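Local coordinates for metallophosphoesterase (Sphaerobacter thermophilus, PDB 3RQZ), which is probably a zinc-dependent phosphatase of the YfcE family, a member of the calcineurin-like metallophosphoesterase superfamily that holds bound zinc ions, at residues V17-V22 with E50-L55; W67-R72 with Y87-Q92; G111-V116 with F206-Q211; T143-V148 with L177-G182. All coordinates share one frame; numbering follows the deposited sequence.

Contact 1: V17-V22 with E50-L55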
# COMPACT_ATOMS: atom_id res chain seq x y z
N VAL A 17 1.04 14.32 -1.80
CA VAL A 17 0.57 15.11 -0.67
C VAL A 17 0.23 14.14 0.50
O VAL A 17 0.60 14.39 1.63
CB VAL A 17 -0.63 15.97 -1.05
CG1 VAL A 17 -1.18 16.75 0.14
CG2 VAL A 17 -0.23 16.94 -2.19
N ALA A 18 -0.47 13.04 0.20
CA ALA A 18 -0.84 12.09 1.23
C ALA A 18 0.42 11.39 1.78
O ALA A 18 0.54 11.20 2.97
CB ALA A 18 -1.84 11.04 0.68
N LEU A 19 1.36 11.05 0.90
CA LEU A 19 2.63 10.46 1.36
C LEU A 19 3.42 11.40 2.30
O LEU A 19 3.91 10.98 3.35
CB LEU A 19 3.49 10.00 0.17
CG LEU A 19 4.80 9.28 0.52
CD1 LEU A 19 4.56 8.05 1.44
CD2 LEU A 19 5.54 8.84 -0.77
N GLU A 20 3.54 12.67 1.94
CA GLU A 20 4.24 13.64 2.81
C GLU A 20 3.52 13.82 4.15
O GLU A 20 4.16 13.99 5.18
CB GLU A 20 4.42 15.00 2.12
CG GLU A 20 5.36 14.92 0.91
CD GLU A 20 5.45 16.24 0.18
OE1 GLU A 20 4.39 16.83 -0.16
OE2 GLU A 20 6.59 16.70 -0.06
N ALA A 21 2.19 13.76 4.14
CA ALA A 21 1.39 13.89 5.35
C ALA A 21 1.68 12.68 6.24
O ALA A 21 1.87 12.82 7.47
CB ALA A 21 -0.11 13.98 5.02
N VAL A 22 1.74 11.49 5.63
CA VAL A 22 2.05 10.28 6.39
C VAL A 22 3.46 10.32 7.01
O VAL A 22 3.64 10.03 8.22
CB VAL A 22 1.84 8.99 5.55
CG1 VAL A 22 2.55 7.80 6.18
CG2 VAL A 22 0.37 8.69 5.38
N GLU A 50 10.55 8.18 -6.46
CA GLU A 50 11.83 8.69 -5.98
C GLU A 50 11.93 8.61 -4.46
O GLU A 50 12.95 8.15 -3.93
CB GLU A 50 12.09 10.12 -6.50
CG GLU A 50 12.29 10.13 -8.02
CD GLU A 50 12.17 11.52 -8.64
OE1 GLU A 50 12.25 12.51 -7.91
OE2 GLU A 50 12.04 11.61 -9.89
N LEU A 51 10.86 8.99 -3.78
CA LEU A 51 10.79 8.92 -2.32
C LEU A 51 10.85 7.51 -1.75
O LEU A 51 11.67 7.22 -0.85
CB LEU A 51 9.50 9.55 -1.81
CG LEU A 51 9.53 11.05 -1.67
CD1 LEU A 51 8.17 11.51 -1.25
CD2 LEU A 51 10.53 11.41 -0.63
N VAL A 52 9.97 6.64 -2.25
CA VAL A 52 9.94 5.24 -1.80
C VAL A 52 11.29 4.53 -2.02
O VAL A 52 11.77 3.77 -1.15
CB VAL A 52 8.75 4.45 -2.43
CG1 VAL A 52 8.91 2.91 -2.17
CG2 VAL A 52 7.42 4.94 -1.85
N ARG A 53 11.91 4.78 -3.18
CA ARG A 53 13.23 4.20 -3.48
C ARG A 53 14.26 4.45 -2.37
O ARG A 53 14.94 3.51 -1.89
CB ARG A 53 13.77 4.73 -4.81
CG ARG A 53 15.17 4.25 -5.14
CD ARG A 53 15.57 4.65 -6.56
NE ARG A 53 16.72 3.88 -6.99
CZ ARG A 53 17.09 3.71 -8.25
NH1 ARG A 53 16.38 4.26 -9.25
NH2 ARG A 53 18.16 2.97 -8.49
N VAL A 54 14.36 5.72 -1.96
CA VAL A 54 15.35 6.15 -0.97
C VAL A 54 14.94 5.65 0.44
O VAL A 54 15.78 5.17 1.21
CB VAL A 54 15.52 7.73 -0.96
CG1 VAL A 54 16.31 8.20 0.26
CG2 VAL A 54 16.20 8.20 -2.22
N LEU A 55 13.65 5.75 0.74
CA LEU A 55 13.14 5.50 2.09
C LEU A 55 12.89 4.05 2.48
O LEU A 55 12.82 3.72 3.67
CB LEU A 55 11.86 6.30 2.32
CG LEU A 55 12.02 7.82 2.34
CD1 LEU A 55 10.64 8.45 2.52
CD2 LEU A 55 12.96 8.27 3.45
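Leu19 and Leu51 join helix 16-26 to helix 45-55 in the beta-alpha-beta-alpha-beta half of the metallophosphoesterase fold. These helices connect the parallel strands 6-9, 31-34 and 59-60 and pack side by side on the sheet. The contact is small and wholly apolar. Methyl CD2 of Leu19 meets methyl CD1 of Leu51 at 3.8 Å. The two side chains run past each other in opposite directions, so they overlap alongside. Leu19 CG stands opposite the backbone N (chi1 -176°), which carries its branched end out towards the other helix. CB of Leu51 is also near Leu19 CD2, at 4.2 Å. Val52 gives a looser touch, with its CG2 4.5 Å from Leu19 CD2. Leu19 also rests on Ile9 of strand 6-9. Leu51 reaches back to Leu16, and Val52 turns to Ile38. The Val52 side chain is about 13 Å from a zinc ion, so the contact does not reach the metal site. No hydrogen bond crosses between the segments; the contact rests on methyl groups packed away from water, with no directional bond to set the spacing of the helices.

Contact 2: W67-R72 with Y87-Q92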
# COMPACT_ATOMS: atom_id res chain seq x y z
N TRP A 67 3.53 -2.85 -11.85
CA TRP A 67 3.84 -3.89 -12.84
C TRP A 67 3.22 -3.57 -14.21
O TRP A 67 3.83 -3.77 -15.26
CB TRP A 67 3.35 -5.26 -12.30
CG TRP A 67 3.60 -6.48 -13.17
CD1 TRP A 67 2.64 -7.32 -13.71
CD2 TRP A 67 4.88 -7.02 -13.56
NE1 TRP A 67 3.26 -8.32 -14.44
CE2 TRP A 67 4.62 -8.18 -14.35
CE3 TRP A 67 6.21 -6.65 -13.33
CZ2 TRP A 67 5.65 -8.95 -14.92
CZ3 TRP A 67 7.25 -7.42 -13.93
CH2 TRP A 67 6.95 -8.56 -14.70
N ALA A 68 1.99 -3.07 -14.19
CA ALA A 68 1.31 -2.61 -15.42
C ALA A 68 2.06 -1.48 -16.12
O ALA A 68 2.19 -1.47 -17.35
CB ALA A 68 -0.10 -2.13 -15.09
N CYS A 69 2.56 -0.54 -15.33
CA CYS A 69 3.10 0.71 -15.87
C CYS A 69 4.53 0.59 -16.34
O CYS A 69 5.09 1.50 -16.93
CB CYS A 69 2.91 1.86 -14.88
SG CYS A 69 1.14 2.24 -14.68
N ILE A 70 5.12 -0.57 -16.11
CA ILE A 70 6.44 -0.85 -16.59
C ILE A 70 6.32 -1.15 -18.06
O ILE A 70 7.31 -1.11 -18.78
CB ILE A 70 7.04 -2.06 -15.87
CG1 ILE A 70 7.71 -1.62 -14.59
CG2 ILE A 70 8.03 -2.83 -16.79
CD1 ILE A 70 8.00 -2.83 -13.67
N GLY A 71 5.10 -1.47 -18.50
CA GLY A 71 4.82 -1.72 -19.88
C GLY A 71 5.22 -0.55 -20.77
O GLY A 71 4.74 0.58 -20.58
N ARG A 72 6.12 -0.82 -21.71
CA ARG A 72 6.41 0.13 -22.79
C ARG A 72 5.38 -0.02 -23.89
O ARG A 72 4.85 -1.11 -24.14
CB ARG A 72 7.83 -0.06 -23.35
CG ARG A 72 8.94 -0.18 -22.26
CD ARG A 72 9.62 1.18 -22.00
NE ARG A 72 10.66 1.46 -23.02
CZ ARG A 72 11.17 2.67 -23.28
NH1 ARG A 72 10.74 3.73 -22.61
NH2 ARG A 72 12.11 2.81 -24.21
N TYR A 87 -2.42 4.93 -19.09
CA TYR A 87 -1.44 5.29 -20.10
C TYR A 87 -0.65 6.54 -19.69
O TYR A 87 0.56 6.60 -19.87
CB TYR A 87 -2.10 5.53 -21.44
CG TYR A 87 -1.12 5.95 -22.51
CD1 TYR A 87 -0.19 5.04 -23.01
CD2 TYR A 87 -1.10 7.26 -22.97
CE1 TYR A 87 0.74 5.43 -24.00
CE2 TYR A 87 -0.19 7.66 -23.97
CZ TYR A 87 0.73 6.74 -24.47
OH TYR A 87 1.64 7.12 -25.45
N TRP A 88 -1.36 7.53 -19.15
CA TRP A 88 -0.73 8.78 -18.70
C TRP A 88 0.36 8.45 -17.66
O TRP A 88 1.46 8.99 -17.73
CB TRP A 88 -1.76 9.70 -18.06
CG TRP A 88 -1.18 10.98 -17.50
CD1 TRP A 88 -1.02 12.16 -18.18
CD2 TRP A 88 -0.69 11.20 -16.17
NE1 TRP A 88 -0.46 13.11 -17.36
CE2 TRP A 88 -0.25 12.55 -16.12
CE3 TRP A 88 -0.60 10.41 -15.01
CZ2 TRP A 88 0.29 13.12 -14.95
CZ3 TRP A 88 -0.07 10.98 -13.84
CH2 TRP A 88 0.36 12.33 -13.83
N THR A 89 0.05 7.60 -16.69
CA THR A 89 1.01 7.24 -15.66
C THR A 89 2.32 6.67 -16.28
O THR A 89 3.42 7.10 -15.89
CB THR A 89 0.42 6.27 -14.60
OG1 THR A 89 -0.65 6.92 -13.91
CG2 THR A 89 1.52 5.83 -13.56
N THR A 90 2.17 5.72 -17.20
CA THR A 90 3.29 5.09 -17.88
C THR A 90 4.20 6.14 -18.52
O THR A 90 5.41 6.10 -18.36
CB THR A 90 2.81 4.09 -18.99
OG1 THR A 90 1.73 3.30 -18.49
CG2 THR A 90 3.94 3.19 -19.41
N MSE A 91 3.58 7.10 -19.21
CA MSE A 91 4.30 8.19 -19.90
C MSE A 91 5.04 9.15 -18.96
O MSE A 91 5.89 9.90 -19.41
CB MSE A 91 3.37 8.98 -20.86
CG MSE A 91 2.87 8.18 -22.07
SE MSE A 91 4.21 7.03 -22.94
CE MSE A 91 5.26 8.40 -23.83
N GLN A 92 4.71 9.15 -17.67
CA GLN A 92 5.40 10.01 -16.71
C GLN A 92 6.74 9.42 -16.27
O GLN A 92 7.63 10.15 -15.86
CB GLN A 92 4.53 10.27 -15.47
CG GLN A 92 3.11 10.82 -15.77
CD GLN A 92 3.08 11.91 -16.81
OE1 GLN A 92 2.46 11.76 -17.88
NE2 GLN A 92 3.76 13.01 -16.52
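Cys69, on the short helix 64-69, meets Thr89 and Thr90 of helix 85-92. The backbones come close here: the CA atoms of Cys69 and Thr90 are 4.8 Å apart. The snug, buried part lies around the sulfur. SG of Cys69 rests against methyl CG2 of Thr89 at 3.8 Å. That methyl stands opposite the Thr89 backbone N, and the hydroxyl takes the place beside the N (chi1 -63°). There OG1 bonds back to the carbonyl of Ala85, one turn earlier, which leaves the methyl branch turned to the sulfur.

The other side is more open. Thr90 and Gly71 are both partly exposed, and Gly71 lies in a loop. Methyl CG2 of Thr90 points at the carbonyls of Cys69 and Gly71. OG1 of Thr90, bonded to Ser86 O, is 4.0 Å from SG of Cys69. Thr90 has two conformers, so the fine detail of all its approaches is doubtful. No hydrogen bond links the two segments.

Helix 64-69 begins within the Gly-Asn-His-Asp sequence, a signature of this superfamily. Around the contact, Thr89 also touches Val39. Ile70 packs on Leu101 of helix 95-103, and Trp88 lies on Pro45 of helix 45-55.

Contact 3: G111-V116 with F206-Q211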
# COMPACT_ATOMS: atom_id res chain seq x y z
N GLY A 111 12.78 -13.16 8.48
CA GLY A 111 12.57 -13.44 9.91
C GLY A 111 11.13 -13.80 10.15
O GLY A 111 10.59 -14.69 9.50
N ASP A 112 10.49 -13.06 11.04
CA ASP A 112 9.08 -13.29 11.41
C ASP A 112 8.05 -12.70 10.44
O ASP A 112 6.85 -12.73 10.73
CB ASP A 112 8.82 -12.79 12.82
CG ASP A 112 9.43 -13.69 13.87
OD1 ASP A 112 9.82 -14.85 13.55
OD2 ASP A 112 9.52 -13.22 15.04
N TRP A 113 8.47 -12.17 9.30
CA TRP A 113 7.46 -11.59 8.40
C TRP A 113 7.60 -11.91 6.92
O TRP A 113 8.68 -12.09 6.43
CB TRP A 113 7.33 -10.07 8.59
CG TRP A 113 8.62 -9.34 8.69
CD1 TRP A 113 9.38 -8.87 7.66
CD2 TRP A 113 9.31 -8.99 9.90
NE1 TRP A 113 10.52 -8.24 8.15
CE2 TRP A 113 10.49 -8.30 9.53
CE3 TRP A 113 9.05 -9.20 11.26
CZ2 TRP A 113 11.41 -7.81 10.47
CZ3 TRP A 113 9.97 -8.71 12.21
CH2 TRP A 113 11.13 -8.02 11.80
N THR A 114 6.45 -11.97 6.25
CA THR A 114 6.37 -12.12 4.82
C THR A 114 5.62 -10.88 4.37
O THR A 114 4.67 -10.44 5.07
CB THR A 114 5.58 -13.40 4.44
OG1 THR A 114 6.29 -14.55 4.94
CG2 THR A 114 5.40 -13.49 2.91
N VAL A 115 6.05 -10.29 3.24
CA VAL A 115 5.41 -9.06 2.74
C VAL A 115 5.14 -9.21 1.23
O VAL A 115 6.06 -9.57 0.46
CB VAL A 115 6.31 -7.82 2.96
CG1 VAL A 115 5.59 -6.54 2.36
CG2 VAL A 115 6.66 -7.65 4.46
N VAL A 116 3.88 -8.98 0.84
CA VAL A 116 3.43 -9.04 -0.55
C VAL A 116 2.41 -7.91 -0.75
O VAL A 116 1.87 -7.32 0.20
CB VAL A 116 2.71 -10.39 -0.90
CG1 VAL A 116 3.73 -11.57 -0.92
CG2 VAL A 116 1.56 -10.69 0.12
N PHE A 206 4.76 -0.70 13.12
CA PHE A 206 5.07 -2.05 13.61
C PHE A 206 6.27 -1.91 14.54
O PHE A 206 7.28 -1.31 14.15
CB PHE A 206 5.36 -2.95 12.40
CG PHE A 206 5.77 -4.37 12.74
CD1 PHE A 206 5.23 -5.05 13.84
CD2 PHE A 206 6.68 -5.04 11.91
CE1 PHE A 206 5.64 -6.39 14.15
CE2 PHE A 206 7.10 -6.38 12.21
CZ PHE A 206 6.55 -7.05 13.33
N GLU A 207 6.13 -2.44 15.75
CA GLU A 207 7.20 -2.49 16.73
C GLU A 207 7.43 -3.95 17.10
O GLU A 207 6.80 -4.47 18.03
CB GLU A 207 6.83 -1.68 17.99
CG GLU A 207 6.70 -0.20 17.70
CD GLU A 207 6.01 0.55 18.81
OE1 GLU A 207 4.78 0.46 18.93
OE2 GLU A 207 6.71 1.24 19.56
N PRO A 208 8.33 -4.62 16.37
CA PRO A 208 8.49 -6.05 16.53
C PRO A 208 8.93 -6.44 17.93
O PRO A 208 8.49 -7.48 18.43
CB PRO A 208 9.58 -6.43 15.50
CG PRO A 208 10.07 -5.15 14.92
CD PRO A 208 9.14 -4.06 15.27
N ASP A 209 9.76 -5.62 18.58
CA ASP A 209 10.25 -5.97 19.92
C ASP A 209 9.10 -5.93 20.94
O ASP A 209 9.11 -6.68 21.91
CB ASP A 209 11.40 -5.05 20.38
CG ASP A 209 11.92 -5.40 21.78
OD1 ASP A 209 12.70 -6.37 21.91
OD2 ASP A 209 11.55 -4.72 22.77
N ALA A 210 8.13 -5.05 20.72
CA ALA A 210 6.99 -4.95 21.63
C ALA A 210 5.86 -5.86 21.18
O ALA A 210 4.84 -5.96 21.85
CB ALA A 210 6.50 -3.50 21.75
N GLN A 211 6.04 -6.51 20.02
CA GLN A 211 5.02 -7.38 19.38
C GLN A 211 3.68 -6.69 19.19
O GLN A 211 2.63 -7.22 19.53
CB GLN A 211 4.86 -8.69 20.14
CG GLN A 211 6.16 -9.44 20.21
CD GLN A 211 6.02 -10.74 20.93
OE1 GLN A 211 5.80 -11.78 20.30
NE2 GLN A 211 6.13 -10.70 22.25
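Trp113 and Phe206 meet as an offset edge-to-face pair. The edge of the Phe206 ring is turned towards the face of the six-membered ring of Trp113. The ring centroids are 5.4 Å apart and the planes stand at 87°. CE2 of Phe206 makes the closest approach, 3.6 Å from CE3 of Trp113 and 3.7 Å from its CZ3. It sits over the rim of the indole, not over its middle. Pro208 adds a second touch, with CB 4.0 Å from CZ3 of Trp113. The same proline also covers one face of Phe206: its CD lies 4.1 Å above that ring, over the centre. The phenyl ring is thus held by the proline on a face and by the indole at an edge.

Trp113 belongs to strand 113-116 of one mixed sheet and Phe206 to strand 201-207 of the other. The pair therefore bridges the two sheets of the beta sandwich that forms the core of the metallophosphoesterase fold. Were Trp113 replaced by an alanine, the edge of Phe206 would probably lose its aromatic mate, and a gap would be likely to open beside Pro208.

Phe206 CG lies opposite its backbone N (chi1 177°), which carries the ring out towards the indole. Further out, the Trp113 ring meets that of Trp33. Phe206 meets the ring of Phe147 and touches Leu145 and Ile8, while Pro208 rests on Ile6.

Contact 4: T143-V148 with L177-G182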
# COMPACT_ATOMS: atom_id res chain seq x y z
N THR A 143 5.74 -17.72 8.13
CA THR A 143 6.27 -16.86 9.17
C THR A 143 5.09 -16.53 10.12
O THR A 143 3.94 -16.73 9.76
CB THR A 143 6.81 -15.56 8.57
OG1 THR A 143 5.83 -15.02 7.67
CG2 THR A 143 8.09 -15.83 7.79
N PRO A 144 5.38 -16.02 11.32
CA PRO A 144 4.30 -15.58 12.19
C PRO A 144 3.41 -14.52 11.55
O PRO A 144 2.21 -14.54 11.75
CB PRO A 144 5.05 -14.99 13.39
CG PRO A 144 6.35 -15.72 13.39
CD PRO A 144 6.70 -15.83 11.95
N LEU A 145 3.98 -13.62 10.73
CA LEU A 145 3.19 -12.48 10.23
C LEU A 145 3.26 -12.39 8.71
O LEU A 145 4.30 -12.69 8.13
CB LEU A 145 3.71 -11.18 10.85
CG LEU A 145 3.79 -11.01 12.37
CD1 LEU A 145 4.42 -9.66 12.62
CD2 LEU A 145 2.41 -11.11 13.05
N CYS A 146 2.14 -12.02 8.07
CA CYS A 146 2.11 -11.62 6.64
C CYS A 146 1.45 -10.25 6.47
O CYS A 146 0.30 -10.04 6.93
CB CYS A 146 1.37 -12.64 5.77
SG CYS A 146 1.58 -12.33 3.97
N PHE A 147 2.18 -9.33 5.85
CA PHE A 147 1.69 -7.98 5.56
C PHE A 147 1.26 -7.91 4.12
O PHE A 147 2.01 -8.33 3.22
CB PHE A 147 2.76 -6.91 5.86
CG PHE A 147 3.09 -6.80 7.32
CD1 PHE A 147 2.25 -6.06 8.17
CD2 PHE A 147 4.16 -7.51 7.88
CE1 PHE A 147 2.54 -5.96 9.55
CE2 PHE A 147 4.46 -7.41 9.24
CZ PHE A 147 3.65 -6.64 10.08
N VAL A 148 0.07 -7.38 3.91
CA VAL A 148 -0.53 -7.28 2.58
C VAL A 148 -1.16 -5.90 2.36
O VAL A 148 -1.46 -5.21 3.33
CB VAL A 148 -1.60 -8.39 2.35
CG1 VAL A 148 -1.04 -9.79 2.62
CG2 VAL A 148 -2.87 -8.16 3.23
N LEU A 177 -2.82 -3.33 18.02
CA LEU A 177 -2.96 -4.79 17.89
C LEU A 177 -1.75 -5.49 18.49
O LEU A 177 -0.61 -5.20 18.11
CB LEU A 177 -3.12 -5.21 16.43
CG LEU A 177 -3.29 -6.73 16.24
CD1 LEU A 177 -4.60 -7.29 16.89
CD2 LEU A 177 -3.22 -7.13 14.78
N ASP A 178 -2.03 -6.40 19.42
CA ASP A 178 -1.08 -7.27 20.09
C ASP A 178 -0.85 -8.51 19.20
O ASP A 178 -1.73 -9.36 19.10
CB ASP A 178 -1.66 -7.67 21.47
CG ASP A 178 -0.74 -8.55 22.31
OD1 ASP A 178 0.29 -9.05 21.81
OD2 ASP A 178 -1.06 -8.76 23.51
N VAL A 179 0.31 -8.61 18.56
CA VAL A 179 0.59 -9.77 17.72
C VAL A 179 1.45 -10.83 18.44
O VAL A 179 2.10 -11.64 17.77
CB VAL A 179 1.23 -9.38 16.35
CG1 VAL A 179 0.27 -8.52 15.51
CG2 VAL A 179 2.55 -8.64 16.54
N SER A 180 1.44 -10.82 19.78
CA SER A 180 2.22 -11.77 20.63
C SER A 180 2.00 -13.22 20.31
O SER A 180 2.96 -13.99 20.20
CB SER A 180 1.88 -11.60 22.12
OG SER A 180 2.39 -10.40 22.61
N SER A 181 0.74 -13.63 20.22
CA SER A 181 0.48 -15.04 19.97
C SER A 181 -0.38 -15.27 18.74
O SER A 181 -1.28 -14.49 18.42
CB SER A 181 -0.14 -15.70 21.20
OG SER A 181 -1.18 -14.89 21.68
N GLY A 182 -0.08 -16.37 18.05
CA GLY A 182 -0.81 -16.71 16.83
C GLY A 182 -0.27 -15.95 15.64
O GLY A 182 0.47 -14.96 15.76
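Asp178 OD1, next to the Val179 that meets Leu145, takes two bonds from Ser180. The hydroxyl OG of Ser180 donates to Asp178 OD1 at 2.6 Å, on the syn side of the carboxylate. The backbone N of Ser180 reaches the same Asp178 OD1 at 2.9 Å, from the anti side and 28° out of the carboxylate plane. The second bond makes an Asx turn. It bends the chain just past strand 176-178, where Val179 faces the other segment.

Across the contact, methyl CD2 of Leu145 lies 3.9 Å from CB of Val179 and 4.2 Å from its CG1. The two side chains cross at about a right angle, with the leucine tip set against the valine branch point. Leu145 CG stands beside its own backbone N (chi1 -56°), a rotation that brings the end of the side chain to Val179. Both residues are buried, and both also touch Tyr184. Pro144 O and Gly182 O are 4.4 Å apart, a loose approach at the edge of the contact.

On the strand side, Thr143 OG1 donates to Leu145 O at 2.8 Å. The hydroxyl sits above the carbonyl plane, at a C=O to donor angle of 137°. Arg183 NH2 binds the carbonyl of Thr143.

The loop leaving edge strand 176-178 thus packs through Val179 on Leu145 of strand 145-147, part of the two-sheet sandwich of the metallophosphoesterase fold.

Contacts 3 and 4 are neighbours, with centres 7 Å apart. Contact 3 joins the two sheets directly; contact 4 packs the loop after one sheet's edge strand on the other sheet. Strands 113-116 and 145-147 lie side by side in one of them. A probable hydrogen bond between Thr114 OG1 and Thr143 OG1, at 2.8 Å, ties the two contacts. Contact 3 is aromatic; contact 4 is aliphatic, beside a polar turn. Both are partly buried and lie away from the zinc ions. Contact 1 packs two helices, and contact 2 a helix against a short helix and a loop; both are nearer the metal site. Contact 1 is buried and apolar; contact 2 sets sulfur beside threonines.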